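Local structure of RNA-dependent RNA Polymerase (Bombyx mori cytoplasmic polyhedrosis virus, 6TZ0) at residues N525-G530 and L1065-N1070; R773-K778 and P846-E851. The protein catalyses RNA-templated RNA synthesis, making the viral plus strands in transcription and the complementary minus strands in genome replication. All coordinates share one frame; numbering follows the deposited sequence.

Overall arrangement
Followed from the N terminus, the chain first reaches residues 525-530, a loop of the central polymerase domain before helix 530-535. Next come residues 773-778 at the start of helix 774-786, then the loop 846-851. Interaction 2 joins these two and closes a loop of 67 residues. Only later does the chain reach 1065-1070, in the C-terminal region. There interaction 1 closes a loop of 534 residues by returning to 525-530. Interaction 2 is therefore nested inside interaction 1, and the two do not cross. Their centres lie 28 Å apart and their nearest atoms about 16 Å, without touching. Both lie away from the known nucleotide and metal sites.

Interaction 1: N525-G530 and L1065-N1070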
ATOM      1  N   ASN A 525      11.062   1.426  19.652  1.00 41.75           N
ATOM      2  CA  ASN A 525      12.114   1.332  20.654  1.00 41.75           C
ATOM      3  C   ASN A 525      12.835  -0.002  20.535  1.00 41.75           C
ATOM      4  O   ASN A 525      12.697  -0.698  19.526  1.00 41.75           O
ATOM      5  CB  ASN A 525      11.556   1.558  22.063  1.00 41.75           C
ATOM      6  CG  ASN A 525      10.381   0.662  22.394  1.00 41.75           C
ATOM      7  OD1 ASN A 525      10.006  -0.217  21.622  1.00 41.75           O
ATOM      8  ND2 ASN A 525       9.774   0.901  23.545  1.00 41.75           N
ATOM      9  N   ALA A 526      13.626  -0.360  21.539  1.00 40.09           N
ATOM     10  CA  ALA A 526      14.432  -1.571  21.479  1.00 40.09           C
ATOM     11  C   ALA A 526      13.642  -2.863  21.678  1.00 40.09           C
ATOM     12  O   ALA A 526      14.258  -3.932  21.684  1.00 40.09           O
ATOM     13  CB  ALA A 526      15.557  -1.502  22.510  1.00 40.09           C
ATOM     14  N   PHE A 527      12.315  -2.819  21.836  1.00 44.93           N
ATOM     15  CA  PHE A 527      11.559  -4.065  21.869  1.00 44.93           C
ATOM     16  C   PHE A 527      11.458  -4.719  20.502  1.00 44.93           C
ATOM     17  O   PHE A 527      11.153  -5.911  20.424  1.00 44.93           O
ATOM     18  CB  PHE A 527      10.135  -3.868  22.390  1.00 44.93           C
ATOM     19  CG  PHE A 527      10.043  -3.560  23.853  1.00 44.93           C
ATOM     20  CD1 PHE A 527      10.402  -4.507  24.793  1.00 44.93           C
ATOM     21  CD2 PHE A 527       9.487  -2.366  24.287  1.00 44.93           C
ATOM     22  CE1 PHE A 527      10.292  -4.238  26.141  1.00 44.93           C
ATOM     23  CE2 PHE A 527       9.357  -2.093  25.636  1.00 44.93           C
ATOM     24  CZ  PHE A 527       9.765  -3.028  26.563  1.00 44.93           C
ATOM     25  N   ASP A 528      11.688  -3.962  19.429  1.00 42.69           N
ATOM     26  CA  ASP A 528      11.542  -4.498  18.083  1.00 42.69           C
ATOM     27  C   ASP A 528      12.669  -5.452  17.736  1.00 42.69           C
ATOM     28  O   ASP A 528      12.478  -6.371  16.934  1.00 42.69           O
ATOM     29  CB  ASP A 528      11.514  -3.355  17.078  1.00 42.69           C
ATOM     30  CG  ASP A 528      10.336  -2.436  17.275  1.00 42.69           C
ATOM     31  OD1 ASP A 528       9.282  -2.905  17.744  1.00 42.69           O
ATOM     32  OD2 ASP A 528      10.470  -1.232  16.970  1.00 42.69           O
ATOM     33  N   ILE A 529      13.840  -5.252  18.325  1.00 35.36           N
ATOM     34  CA  ILE A 529      15.037  -6.008  17.996  1.00 35.36           C
ATOM     35  C   ILE A 529      15.407  -6.982  19.109  1.00 35.36           C
ATOM     36  O   ILE A 529      16.529  -7.473  19.144  1.00 35.36           O
ATOM     37  CB  ILE A 529      16.206  -5.066  17.674  1.00 35.36           C
ATOM     38  CG1 ILE A 529      16.477  -4.138  18.855  1.00 35.36           C
ATOM     39  CG2 ILE A 529      15.898  -4.249  16.459  1.00 35.36           C
ATOM     40  CD1 ILE A 529      17.681  -3.260  18.679  1.00 35.36           C
ATOM     41  N   GLY A 530      14.472  -7.271  20.016  1.00 35.46           N
ATOM     42  CA  GLY A 530      14.797  -8.069  21.186  1.00 35.46           C
ATOM     43  C   GLY A 530      15.072  -9.526  20.884  1.00 35.46           C
ATOM     44  O   GLY A 530      15.923 -10.144  21.528  1.00 35.46           O
ATOM     45  N   LEU A1065      14.712  -0.732  29.430  1.00 45.73           N
ATOM     46  CA  LEU A1065      13.265  -0.654  29.323  1.00 45.73           C
ATOM     47  C   LEU A1065      12.641  -2.019  29.580  1.00 45.73           C
ATOM     48  O   LEU A1065      13.202  -3.054  29.214  1.00 45.73           O
ATOM     49  CB  LEU A1065      12.878  -0.117  27.942  1.00 45.73           C
ATOM     50  CG  LEU A1065      12.900  -0.936  26.643  1.00 45.73           C
ATOM     51  CD1 LEU A1065      12.321  -0.091  25.544  1.00 45.73           C
ATOM     52  CD2 LEU A1065      14.273  -1.441  26.227  1.00 45.73           C
ATOM     53  N   ASP A1066      11.483  -2.019  30.239  1.00 59.28           N
ATOM     54  CA  ASP A1066      10.808  -3.255  30.608  1.00 59.28           C
ATOM     55  C   ASP A1066       9.308  -3.092  30.437  1.00 59.28           C
ATOM     56  O   ASP A1066       8.758  -2.026  30.723  1.00 59.28           O
ATOM     57  CB  ASP A1066      11.122  -3.651  32.053  1.00 59.28           C
ATOM     58  CG  ASP A1066      10.627  -5.042  32.393  1.00 59.28           C
ATOM     59  OD1 ASP A1066      11.271  -6.019  31.961  1.00 59.28           O
ATOM     60  OD2 ASP A1066       9.593  -5.165  33.079  1.00 59.28           O
ATOM     61  N   ARG A1067       8.648  -4.159  29.980  1.00 62.98           N
ATOM     62  CA  ARG A1067       7.210  -4.142  29.741  1.00 62.98           C
ATOM     63  C   ARG A1067       6.388  -4.515  30.964  1.00 62.98           C
ATOM     64  O   ARG A1067       5.191  -4.218  30.998  1.00 62.98           O
ATOM     65  CB  ARG A1067       6.844  -5.089  28.591  1.00 62.98           C
ATOM     66  CG  ARG A1067       7.141  -6.556  28.862  1.00 62.98           C
ATOM     67  CD  ARG A1067       6.611  -7.443  27.742  1.00 62.98           C
ATOM     68  NE  ARG A1067       7.233  -7.155  26.451  1.00 62.98           N
ATOM     69  CZ  ARG A1067       8.332  -7.745  25.997  1.00 62.98           C
ATOM     70  NH1 ARG A1067       8.941  -8.672  26.725  1.00 62.98           N
ATOM     71  NH2 ARG A1067       8.820  -7.412  24.811  1.00 62.98           N
ATOM     72  N   SER A1068       6.995  -5.155  31.959  1.00 68.18           N
ATOM     73  CA  SER A1068       6.283  -5.589  33.151  1.00 68.18           C
ATOM     74  C   SER A1068       6.625  -4.768  34.385  1.00 68.18           C
ATOM     75  O   SER A1068       6.002  -4.968  35.433  1.00 68.18           O
ATOM     76  CB  SER A1068       6.582  -7.066  33.433  1.00 68.18           C
ATOM     77  OG  SER A1068       7.952  -7.251  33.752  1.00 68.18           O
ATOM     78  N   ALA A1069       7.601  -3.865  34.295  1.00 69.91           N
ATOM     79  CA  ALA A1069       7.998  -3.042  35.437  1.00 69.91           C
ATOM     80  C   ALA A1069       7.194  -1.741  35.433  1.00 69.91           C
ATOM     81  O   ALA A1069       7.712  -0.637  35.258  1.00 69.91           O
ATOM     82  CB  ALA A1069       9.498  -2.780  35.412  1.00 69.91           C
ATOM     83  N   ASN A1070       5.891  -1.899  35.629  1.00 72.25           N
ATOM     84  CA  ASN A1070       4.969  -0.782  35.799  1.00 72.25           C
ATOM     85  C   ASN A1070       4.648  -0.648  37.288  1.00 72.25           C
ATOM     86  O   ASN A1070       3.648  -1.171  37.783  1.00 72.25           O
ATOM     87  CB  ASN A1070       3.718  -0.964  34.917  1.00 72.25           C
ATOM     88  CG  ASN A1070       3.122  -2.358  35.006  1.00 72.25           C
ATOM     89  OD1 ASN A1070       3.606  -3.213  35.748  1.00 72.25           O
ATOM     90  ND2 ASN A1070       2.058  -2.588  34.250  1.00 72.25           N
TER
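Phe527 lies between Leu1065 and Arg1067, which approach its ring from opposite sides of the ring plane. Two loops meet here. Asn525 to Asp528 form a type I beta turn just before helix 530-535 of the polymerase domain. Asp1066 to Ser1068 form an Asx turn in the C-terminal region. Leu1065 supplies a CH-pi contact, with CD1 4.0 Å from the centroid of the Phe527 ring and 30° off the ring normal. The leucine and the phenylalanine reach toward each other from their own loops. Leu1065 CG sits between its backbone N and carbonyl carbon (chi1 77°), which carries the branch toward the turn. CD1 also packs against the Asn525 amide, while Leu1065 CD2 rests on Ala526 CB at 3.9 Å.

Arg1067 comes across the ring at the CD1-CE1 rim. Its chain bends at chi3 and brings the guanidinium back to Phe527. Arg1067 NH2 approaches Phe527 CD1 obliquely, at 3.3 Å. The two planes are 37° apart, so this is not a parallel stack. Phe527 CE1 in turn lies over one face of the Arg1067 guanidinium. NH1 makes a weak hydrogen bond to Asn276. The far edge of the ring, at CZ, meets the backbone of Asp1066, whose carbonyl carbon lies near the ring plane.

The contact between the loops is mainly apolar. Hydrogen bonds here run within each loop or to residues outside the pair. Ala526 makes a backbone hydrogen bond with Phe1149. Asn525 OD1 accepts a weak bond from Phe527 N at 3.5 Å. In the Asx turn, Asp1066 OD2 takes two donors. Ser1068 N reaches Asp1066 OD2 from above the carboxylate plane at 2.8 Å, and Ser1068 OG donates to the syn lone pair of Asp1066 OD2 at 2.7 Å.

Interaction 2: R773-K778 and P846-E851; sequences RPEGLK and PAYPFE
Lys778 and Tyr848 form a cation-pi pair at the centre of this buried contact. NZ of Lys778 stands 3.4 Å from the centroid of the Tyr848 ring, only 11° off the ring normal. It is thus over the middle of the face. The lysine leaves the first turn of helix 774-786 and bends at chi3 and chi4, which sets the amine on the ring. Lys778 CD packs on Pro846 CB at 3.8 Å. The same amine makes a salt bridge to Asp860, so its charge has both a carboxylate and an aromatic partner.

The Glu775 side is looser. Glu775, partly exposed, sends OE2 to 3.8 Å from Tyr848 CE1, with the carboxylate plane 81° from the ring. The salt bridge from Glu775 OE2 to Lys778 NZ is long, at 4.0 Å. The negative charge probably adds to the field that holds the amine there.

Around the contact, Phe12 meets the Tyr848 ring edge-to-face. Glu775 also touches Trp159 of helix 145-160. On the loop side, Ala847 packs on Leu874 of helix 873-878. The contact thus sets the start of helix 774-786 against the loop between strands 827-831 and 867-868, with helices 145-160 and 873-878 alongside.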
ATOM      1  N   ARG A 773      27.767  11.220  17.017  1.00 38.73           N
ATOM      2  CA  ARG A 773      27.933  12.432  17.818  1.00 38.73           C
ATOM      3  C   ARG A 773      26.631  13.225  17.778  1.00 38.73           C
ATOM      4  O   ARG A 773      26.386  13.978  16.823  1.00 38.73           O
ATOM      5  CB  ARG A 773      29.107  13.279  17.333  1.00 38.73           C
ATOM      6  CG  ARG A 773      29.385  14.471  18.223  1.00 38.73           C
ATOM      7  CD  ARG A 773      30.616  15.269  17.828  1.00 38.73           C
ATOM      8  NE  ARG A 773      30.488  15.952  16.544  1.00 38.73           N
ATOM      9  CZ  ARG A 773      31.306  15.769  15.516  1.00 38.73           C
ATOM     10  NH1 ARG A 773      32.324  14.931  15.616  1.00 38.73           N
ATOM     11  NH2 ARG A 773      31.118  16.439  14.390  1.00 38.73           N
ATOM     12  N   PRO A 774      25.771  13.079  18.791  1.00 40.96           N
ATOM     13  CA  PRO A 774      24.473  13.776  18.769  1.00 40.96           C
ATOM     14  C   PRO A 774      24.548  15.274  19.023  1.00 40.96           C
ATOM     15  O   PRO A 774      23.582  15.983  18.705  1.00 40.96           O
ATOM     16  CB  PRO A 774      23.687  13.073  19.883  1.00 40.96           C
ATOM     17  CG  PRO A 774      24.354  11.764  20.056  1.00 40.96           C
ATOM     18  CD  PRO A 774      25.799  12.019  19.810  1.00 40.96           C
ATOM     19  N   GLU A 775      25.650  15.782  19.575  1.00 45.85           N
ATOM     20  CA  GLU A 775      25.740  17.204  19.896  1.00 45.85           C
ATOM     21  C   GLU A 775      25.904  18.055  18.638  1.00 45.85           C
ATOM     22  O   GLU A 775      25.292  19.128  18.517  1.00 45.85           O
ATOM     23  CB  GLU A 775      26.896  17.431  20.870  1.00 45.85           C
ATOM     24  CG  GLU A 775      27.081  18.871  21.303  1.00 45.85           C
ATOM     25  CD  GLU A 775      25.932  19.392  22.142  1.00 45.85           C
ATOM     26  OE1 GLU A 775      25.287  18.589  22.852  1.00 45.85           O
ATOM     27  OE2 GLU A 775      25.666  20.611  22.086  1.00 45.85           O
ATOM     28  N   GLY A 776      26.718  17.590  17.687  1.00 43.00           N
ATOM     29  CA  GLY A 776      26.812  18.267  16.405  1.00 43.00           C
ATOM     30  C   GLY A 776      25.523  18.202  15.618  1.00 43.00           C
ATOM     31  O   GLY A 776      25.194  19.127  14.872  1.00 43.00           O
ATOM     32  N   LEU A 777      24.759  17.132  15.804  1.00 41.96           N
ATOM     33  CA  LEU A 777      23.430  17.044  15.220  1.00 41.96           C
ATOM     34  C   LEU A 777      22.469  18.035  15.872  1.00 41.96           C
ATOM     35  O   LEU A 777      21.580  18.576  15.202  1.00 41.96           O
ATOM     36  CB  LEU A 777      22.951  15.599  15.337  1.00 41.96           C
ATOM     37  CG  LEU A 777      21.626  15.093  14.796  1.00 41.96           C
ATOM     38  CD1 LEU A 777      21.845  13.738  14.199  1.00 41.96           C
ATOM     39  CD2 LEU A 777      20.709  14.941  15.961  1.00 41.96           C
ATOM     40  N   LYS A 778      22.658  18.318  17.166  1.00 44.22           N
ATOM     41  CA  LYS A 778      21.862  19.362  17.808  1.00 44.22           C
ATOM     42  C   LYS A 778      22.209  20.738  17.250  1.00 44.22           C
ATOM     43  O   LYS A 778      21.320  21.572  17.027  1.00 44.22           O
ATOM     44  CB  LYS A 778      22.049  19.337  19.326  1.00 44.22           C
ATOM     45  CG  LYS A 778      21.101  20.285  20.061  1.00 44.22           C
ATOM     46  CD  LYS A 778      21.044  20.017  21.557  1.00 44.22           C
ATOM     47  CE  LYS A 778      22.191  20.645  22.321  1.00 44.22           C
ATOM     48  NZ  LYS A 778      21.985  22.108  22.452  1.00 44.22           N
ATOM     49  N   PRO A 846      15.807  21.677  21.879  1.00 45.41           N
ATOM     50  CA  PRO A 846      16.723  21.734  23.027  1.00 45.41           C
ATOM     51  C   PRO A 846      17.657  22.933  22.976  1.00 45.41           C
ATOM     52  O   PRO A 846      18.224  23.262  21.934  1.00 45.41           O
ATOM     53  CB  PRO A 846      17.501  20.419  22.917  1.00 45.41           C
ATOM     54  CG  PRO A 846      16.598  19.524  22.190  1.00 45.41           C
ATOM     55  CD  PRO A 846      15.877  20.371  21.205  1.00 45.41           C
ATOM     56  N   ALA A 847      17.822  23.574  24.124  1.00 46.12           N
ATOM     57  CA  ALA A 847      18.477  24.867  24.215  1.00 46.12           C
ATOM     58  C   ALA A 847      19.906  24.758  24.728  1.00 46.12           C
ATOM     59  O   ALA A 847      20.298  23.779  25.361  1.00 46.12           O
ATOM     60  CB  ALA A 847      17.675  25.808  25.117  1.00 46.12           C
ATOM     61  N   TYR A 848      20.678  25.792  24.436  1.00 46.72           N
ATOM     62  CA  TYR A 848      22.030  25.986  24.943  1.00 46.72           C
ATOM     63  C   TYR A 848      21.974  26.752  26.260  1.00 46.72           C
ATOM     64  O   TYR A 848      20.918  27.272  26.622  1.00 46.72           O
ATOM     65  CB  TYR A 848      22.851  26.716  23.880  1.00 46.72           C
ATOM     66  CG  TYR A 848      23.213  25.861  22.696  1.00 46.72           C
ATOM     67  CD1 TYR A 848      24.353  25.074  22.712  1.00 46.72           C
ATOM     68  CD2 TYR A 848      22.404  25.823  21.570  1.00 46.72           C
ATOM     69  CE1 TYR A 848      24.688  24.286  21.644  1.00 46.72           C
ATOM     70  CE2 TYR A 848      22.731  25.038  20.489  1.00 46.72           C
ATOM     71  CZ  TYR A 848      23.874  24.272  20.534  1.00 46.72           C
ATOM     72  OH  TYR A 848      24.207  23.484  19.466  1.00 46.72           O
ATOM     73  N   PRO A 849      23.070  26.797  27.034  1.00 48.62           N
ATOM     74  CA  PRO A 849      23.060  27.579  28.287  1.00 48.62           C
ATOM     75  C   PRO A 849      22.798  29.066  28.091  1.00 48.62           C
ATOM     76  O   PRO A 849      23.529  29.758  27.385  1.00 48.62           O
ATOM     77  CB  PRO A 849      24.461  27.335  28.853  1.00 48.62           C
ATOM     78  CG  PRO A 849      24.820  26.022  28.367  1.00 48.62           C
ATOM     79  CD  PRO A 849      24.247  25.902  27.000  1.00 48.62           C
ATOM     80  N   PHE A 850      21.730  29.545  28.725  1.00 52.20           N
ATOM     81  CA  PHE A 850      21.444  30.965  28.851  1.00 52.20           C
ATOM     82  C   PHE A 850      22.049  31.489  30.142  1.00 52.20           C
ATOM     83  O   PHE A 850      22.026  30.807  31.167  1.00 52.20           O
ATOM     84  CB  PHE A 850      19.940  31.228  28.849  1.00 52.20           C
ATOM     85  CG  PHE A 850      19.292  31.051  27.512  1.00 52.20           C
ATOM     86  CD1 PHE A 850      19.306  32.078  26.584  1.00 52.20           C
ATOM     87  CD2 PHE A 850      18.679  29.856  27.177  1.00 52.20           C
ATOM     88  CE1 PHE A 850      18.713  31.925  25.352  1.00 52.20           C
ATOM     89  CE2 PHE A 850      18.086  29.693  25.941  1.00 52.20           C
ATOM     90  CZ  PHE A 850      18.103  30.731  25.029  1.00 52.20           C
ATOM     91  N   GLU A 851      22.587  32.704  30.096  1.00 54.96           N
ATOM     92  CA  GLU A 851      23.190  33.284  31.286  1.00 54.96           C
ATOM     93  C   GLU A 851      22.125  33.964  32.135  1.00 54.96           C
ATOM     94  O   GLU A 851      21.249  34.659  31.619  1.00 54.96           O
ATOM     95  CB  GLU A 851      24.283  34.284  30.916  1.00 54.96           C
ATOM     96  CG  GLU A 851      25.086  34.762  32.113  1.00 54.96           C
ATOM     97  CD  GLU A 851      26.162  35.754  31.749  1.00 54.96           C
ATOM     98  OE1 GLU A 851      26.256  36.123  30.565  1.00 54.96           O
ATOM     99  OE2 GLU A 851      26.920  36.162  32.651  1.00 54.96           O
TER